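Local coordinates for protein dihydropteridine reductase (Caenorhabditis elegans, PDB 1OOE) that probably reduces quinonoid dihydrobiopterin to tetrahydrobiopterin with NADH or NADPH, as a homodimeric member of the short-chain dehydrogenase/reductase family, at residues A[192-204]-A[223-235]. Residues are numbered along the deposited sequence; the frame is centred on the assembly and turned at random.
Sequences HSSWTPLSFISEH and KITTENGTSTITP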
loop_
_atom_site.group_PDB
_atom_site.type_symbol
_atom_site.label_atom_id
_atom_site.label_comp_id
_atom_site.label_asym_id
_atom_site.label_seq_id
_atom_site.Cartn_x
_atom_site.Cartn_y
_atom_site.Cartn_z
ATOM N N HIS A 192 -31.457 4.176 -9.590
ATOM C CA HIS A 192 -30.951 2.842 -9.277
ATOM C C HIS A 192 -30.665 1.973 -10.499
ATOM O O HIS A 192 -30.211 0.838 -10.363
ATOM C CB HIS A 192 -31.918 2.115 -8.340
ATOM C CG HIS A 192 -32.038 2.751 -6.991
ATOM N ND1 HIS A 192 -32.704 2.153 -5.943
ATOM C CD2 HIS A 192 -31.584 3.936 -6.520
ATOM C CE1 HIS A 192 -32.655 2.943 -4.885
ATOM N NE2 HIS A 192 -31.979 4.031 -5.209
ATOM N N SER A 193 -30.911 2.504 -11.691
ATOM C CA SER A 193 -30.660 1.740 -12.907
ATOM C C SER A 193 -29.154 1.581 -13.121
ATOM O O SER A 193 -28.714 0.876 -14.033
ATOM C CB SER A 193 -31.288 2.433 -14.119
ATOM O OG SER A 193 -30.632 3.655 -14.404
ATOM N N SER A 194 -28.365 2.238 -12.276
ATOM C CA SER A 194 -26.914 2.158 -12.378
ATOM C C SER A 194 -26.307 1.597 -11.094
ATOM O O SER A 194 -25.096 1.658 -10.894
ATOM C CB SER A 194 -26.324 3.540 -12.669
ATOM O OG SER A 194 -26.653 4.458 -11.643
ATOM N N TRP A 195 -27.158 1.056 -10.229
ATOM C CA TRP A 195 -26.717 0.474 -8.965
ATOM C C TRP A 195 -26.617 -1.048 -9.069
ATOM O O TRP A 195 -27.549 -1.701 -9.532
ATOM C CB TRP A 195 -27.703 0.845 -7.855
ATOM C CG TRP A 195 -27.593 2.267 -7.390
ATOM C CD1 TRP A 195 -27.100 3.332 -8.094
ATOM C CD2 TRP A 195 -27.976 2.777 -6.108
ATOM N NE1 TRP A 195 -27.146 4.470 -7.324
ATOM C CE2 TRP A 195 -27.681 4.159 -6.102
ATOM C CE3 TRP A 195 -28.539 2.199 -4.962
ATOM C CZ2 TRP A 195 -27.929 4.973 -4.993
ATOM C CZ3 TRP A 195 -28.786 3.006 -3.860
ATOM C CH2 TRP A 195 -28.480 4.380 -3.884
ATOM N N THR A 196 -25.491 -1.610 -8.633
ATOM C CA THR A 196 -25.304 -3.057 -8.686
ATOM C C THR A 196 -25.962 -3.748 -7.490
ATOM O O THR A 196 -25.705 -3.394 -6.339
ATOM C CB THR A 196 -23.795 -3.438 -8.688
ATOM O OG1 THR A 196 -23.132 -2.800 -9.784
ATOM C CG2 THR A 196 -23.624 -4.951 -8.825
ATOM N N PRO A 197 -26.838 -4.734 -7.751
ATOM C CA PRO A 197 -27.512 -5.461 -6.672
ATOM C C PRO A 197 -26.483 -6.340 -5.973
ATOM O O PRO A 197 -25.580 -6.875 -6.623
ATOM C CB PRO A 197 -28.552 -6.301 -7.414
ATOM C CG PRO A 197 -28.805 -5.527 -8.660
ATOM C CD PRO A 197 -27.425 -5.080 -9.054
ATOM N N LEU A 198 -26.610 -6.497 -4.662
ATOM C CA LEU A 198 -25.664 -7.325 -3.926
ATOM C C LEU A 198 -25.719 -8.770 -4.417
ATOM O O LEU A 198 -24.704 -9.469 -4.428
ATOM C CB LEU A 198 -25.955 -7.264 -2.421
ATOM C CG LEU A 198 -25.942 -5.869 -1.774
ATOM C CD1 LEU A 198 -26.142 -6.001 -0.273
ATOM C CD2 LEU A 198 -24.623 -5.165 -2.072
ATOM N N SER A 199 -26.903 -9.210 -4.840
ATOM C CA SER A 199 -27.086 -10.573 -5.331
ATOM C C SER A 199 -26.232 -10.880 -6.561
ATOM O O SER A 199 -25.878 -12.032 -6.802
ATOM C CB SER A 199 -28.563 -10.833 -5.657
ATOM O OG SER A 199 -29.018 -10.010 -6.718
ATOM N N PHE A 200 -25.903 -9.854 -7.340
ATOM C CA PHE A 200 -25.080 -10.050 -8.527
ATOM C C PHE A 200 -23.726 -10.590 -8.082
ATOM O O PHE A 200 -23.162 -11.482 -8.717
ATOM C CB PHE A 200 -24.876 -8.726 -9.262
ATOM C CG PHE A 200 -24.134 -8.859 -10.568
ATOM C CD1 PHE A 200 -24.750 -9.424 -11.682
ATOM C CD2 PHE A 200 -22.824 -8.405 -10.687
ATOM C CE1 PHE A 200 -24.071 -9.531 -12.899
ATOM C CE2 PHE A 200 -22.133 -8.508 -11.900
ATOM C CZ PHE A 200 -22.761 -9.073 -13.008
ATOM N N ILE A 201 -23.218 -10.035 -6.983
ATOM C CA ILE A 201 -21.932 -10.442 -6.429
ATOM C C ILE A 201 -22.007 -11.831 -5.794
ATOM O O ILE A 201 -21.170 -12.694 -6.075
ATOM C CB ILE A 201 -21.440 -9.423 -5.364
ATOM C CG1 ILE A 201 -21.328 -8.029 -5.993
ATOM C CG2 ILE A 201 -20.099 -9.867 -4.796
ATOM C CD1 ILE A 201 -20.339 -7.942 -7.129
ATOM N N SER A 202 -23.007 -12.053 -4.945
ATOM C CA SER A 202 -23.160 -13.344 -4.280
ATOM C C SER A 202 -23.293 -14.460 -5.308
ATOM O O SER A 202 -22.692 -15.526 -5.161
ATOM C CB SER A 202 -24.388 -13.339 -3.363
ATOM O OG SER A 202 -24.266 -12.349 -2.357
ATOM N N GLU A 203 -24.081 -14.205 -6.348
ATOM C CA GLU A 203 -24.286 -15.183 -7.406
ATOM C C GLU A 203 -22.983 -15.512 -8.128
ATOM O O GLU A 203 -22.704 -16.682 -8.410
ATOM C CB GLU A 203 -25.333 -14.669 -8.399
ATOM C CG GLU A 203 -26.766 -14.879 -7.928
ATOM C CD GLU A 203 -27.771 -14.059 -8.714
ATOM O OE1 GLU A 203 -27.552 -13.845 -9.923
ATOM O OE2 GLU A 203 -28.786 -13.637 -8.124
ATOM N N HIS A 204 -22.174 -14.499 -8.423
ATOM C CA HIS A 204 -20.917 -14.770 -9.104
ATOM C C HIS A 204 -19.927 -15.498 -8.209
ATOM O O HIS A 204 -19.171 -16.347 -8.681
ATOM C CB HIS A 204 -20.299 -13.486 -9.664
ATOM C CG HIS A 204 -20.874 -13.080 -10.985
ATOM N ND1 HIS A 204 -22.137 -12.541 -11.114
ATOM C CD2 HIS A 204 -20.381 -13.189 -12.242
ATOM C CE1 HIS A 204 -22.396 -12.336 -12.394
ATOM N NE2 HIS A 204 -21.347 -12.721 -13.100
ATOM N N LYS A 223 -13.733 -4.650 -12.551
ATOM C CA LYS A 223 -14.572 -3.469 -12.367
ATOM C C LYS A 223 -16.013 -3.862 -12.682
ATOM O O LYS A 223 -16.307 -4.396 -13.754
ATOM C CB LYS A 223 -14.108 -2.338 -13.291
ATOM C CG LYS A 223 -14.833 -1.016 -13.078
ATOM C CD LYS A 223 -14.199 0.077 -13.922
ATOM C CE LYS A 223 -14.894 1.418 -13.740
ATOM N NZ LYS A 223 -14.223 2.474 -14.552
ATOM N N ILE A 224 -16.913 -3.597 -11.743
ATOM C CA ILE A 224 -18.307 -3.961 -11.917
ATOM C C ILE A 224 -19.191 -2.730 -12.050
ATOM O O ILE A 224 -19.230 -1.879 -11.162
ATOM C CB ILE A 224 -18.778 -4.826 -10.739
ATOM C CG1 ILE A 224 -17.870 -6.058 -10.636
ATOM C CG2 ILE A 224 -20.234 -5.241 -10.936
ATOM C CD1 ILE A 224 -18.181 -6.969 -9.468
ATOM N N THR A 225 -19.892 -2.651 -13.176
ATOM C CA THR A 225 -20.772 -1.526 -13.461
ATOM C C THR A 225 -22.184 -1.976 -13.825
ATOM O O THR A 225 -22.403 -3.106 -14.266
ATOM C CB THR A 225 -20.209 -0.680 -14.623
ATOM O OG1 THR A 225 -20.026 -1.515 -15.774
ATOM C CG2 THR A 225 -18.868 -0.065 -14.239
ATOM N N THR A 226 -23.144 -1.080 -13.634
ATOM C CA THR A 226 -24.535 -1.367 -13.951
ATOM C C THR A 226 -25.110 -0.182 -14.718
ATOM O O THR A 226 -24.957 0.964 -14.305
ATOM C CB THR A 226 -25.368 -1.598 -12.669
ATOM O OG1 THR A 226 -24.781 -2.656 -11.901
ATOM C CG2 THR A 226 -26.803 -1.984 -13.023
ATOM N N GLU A 227 -25.749 -0.467 -15.848
ATOM C CA GLU A 227 -26.353 0.572 -16.678
ATOM C C GLU A 227 -27.633 0.016 -17.279
ATOM O O GLU A 227 -27.639 -1.087 -17.825
ATOM C CB GLU A 227 -25.398 0.990 -17.795
ATOM C CG GLU A 227 -25.940 2.103 -18.679
ATOM C CD GLU A 227 -25.007 2.445 -19.822
ATOM O OE1 GLU A 227 -23.854 2.841 -19.552
ATOM O OE2 GLU A 227 -25.427 2.315 -20.990
ATOM N N ASN A 228 -28.716 0.781 -17.179
ATOM C CA ASN A 228 -30.004 0.345 -17.703
ATOM C C ASN A 228 -30.451 -0.952 -17.034
ATOM O O ASN A 228 -31.128 -1.780 -17.649
ATOM C CB ASN A 228 -29.928 0.146 -19.219
ATOM C CG ASN A 228 -29.867 1.455 -19.976
ATOM O OD1 ASN A 228 -28.933 2.243 -19.810
ATOM N ND2 ASN A 228 -30.867 1.699 -20.817
ATOM N N GLY A 229 -30.056 -1.126 -15.776
ATOM C CA GLY A 229 -30.432 -2.312 -15.023
ATOM C C GLY A 229 -29.597 -3.559 -15.264
ATOM O O GLY A 229 -29.806 -4.584 -14.613
ATOM N N THR A 230 -28.649 -3.483 -16.190
ATOM C CA THR A 230 -27.807 -4.635 -16.497
ATOM C C THR A 230 -26.400 -4.467 -15.926
ATOM O O THR A 230 -25.757 -3.440 -16.133
ATOM C CB THR A 230 -27.714 -4.851 -18.022
ATOM O OG1 THR A 230 -29.036 -4.963 -18.567
ATOM C CG2 THR A 230 -26.944 -6.125 -18.336
ATOM N N SER A 231 -25.919 -5.481 -15.212
ATOM C CA SER A 231 -24.586 -5.420 -14.622
ATOM C C SER A 231 -23.535 -6.080 -15.510
ATOM O O SER A 231 -23.806 -7.079 -16.175
ATOM C CB SER A 231 -24.580 -6.084 -13.244
ATOM O OG SER A 231 -25.398 -5.370 -12.332
ATOM N N THR A 232 -22.333 -5.513 -15.507
ATOM C CA THR A 232 -21.234 -6.024 -16.315
ATOM C C THR A 232 -19.936 -6.073 -15.512
ATOM O O THR A 232 -19.680 -5.199 -14.685
ATOM C CB THR A 232 -21.006 -5.130 -17.555
ATOM O OG1 THR A 232 -22.209 -5.066 -18.331
ATOM C CG2 THR A 232 -19.884 -5.685 -18.418
ATOM N N ILE A 233 -19.134 -7.106 -15.756
ATOM C CA ILE A 233 -17.845 -7.272 -15.086
ATOM C C ILE A 233 -16.762 -7.134 -16.157
ATOM O O ILE A 233 -16.708 -7.923 -17.100
ATOM C CB ILE A 233 -17.727 -8.662 -14.426
ATOM C CG1 ILE A 233 -18.848 -8.842 -13.400
ATOM C CG2 ILE A 233 -16.359 -8.817 -13.756
ATOM C CD1 ILE A 233 -18.850 -10.209 -12.739
ATOM N N THR A 234 -15.904 -6.130 -16.010
ATOM C CA THR A 234 -14.849 -5.884 -16.986
ATOM C C THR A 234 -13.452 -5.895 -16.364
ATOM O O THR A 234 -13.133 -5.052 -15.525
ATOM C CB THR A 234 -15.045 -4.506 -17.673
ATOM O OG1 THR A 234 -16.392 -4.387 -18.147
ATOM C CG2 THR A 234 -14.091 -4.350 -18.849
ATOM N N PRO A 235 -12.608 -6.865 -16.752
ATOM C CA PRO A 235 -11.248 -6.937 -16.212
ATOM C C PRO A 235 -10.476 -5.688 -16.644
ATOM O O PRO A 235 -10.598 -5.247 -17.792
ATOM C CB PRO A 235 -10.687 -8.206 -16.855
ATOM C CG PRO A 235 -11.901 -9.050 -17.054
ATOM C CD PRO A 235 -12.911 -8.058 -17.562
HETATM O O HOH W 1 -28.383 3.647 -15.669
HETATM O O HOH W 2 -22.660 1.142 -11.706
HETATM O O HOH W 3 -21.417 -0.707 -9.938
#
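Phe200 holds its CG opposite the backbone N (chi1 -175°), which carries the ring out from the helix onto strand 230-235, where CB of Ser231 points at it; the Ser231 torsion (OG anti to the carbonyl carbon, chi1 -65°) takes OG to Thr226 OG1 instead. That CB sits 3.4 Å from the Phe200 ring centroid, only 10° off the normal, a CH-pi contact. Ile233 CG1 lies at the ring's edge, 3.6 Å from Phe200 CE2, and the face opposite Ser231 CB carries His204 CE1, toward the rim. The imidazole of His204 is steadied by its ND1 bond to Phe200 O and takes Ile233 CD1 over one face. Cutting Phe200 back to an alanine is likely to open a gap between Ser231 CB and His204 CE1, leaving Ile233 CG1 and Ile224 CG2 without their aromatic partner. Further along, hydroxyls form a chain: Thr226 OG1 bonds Thr196 OG1 at 2.7 Å and Ser231 OG at 2.8 Å. At the type I' turn, Gly229 N donates a nearly straight bond to Ser193 O (3.0 Å); a CB on Gly229 would jam against the preceding carbonyl. The whole illustrates helix 198-210 and its leading loop packing on the C-terminal beta hairpin, whose antiparallel strand 230-235 edges the otherwise parallel Rossmann-type sheet.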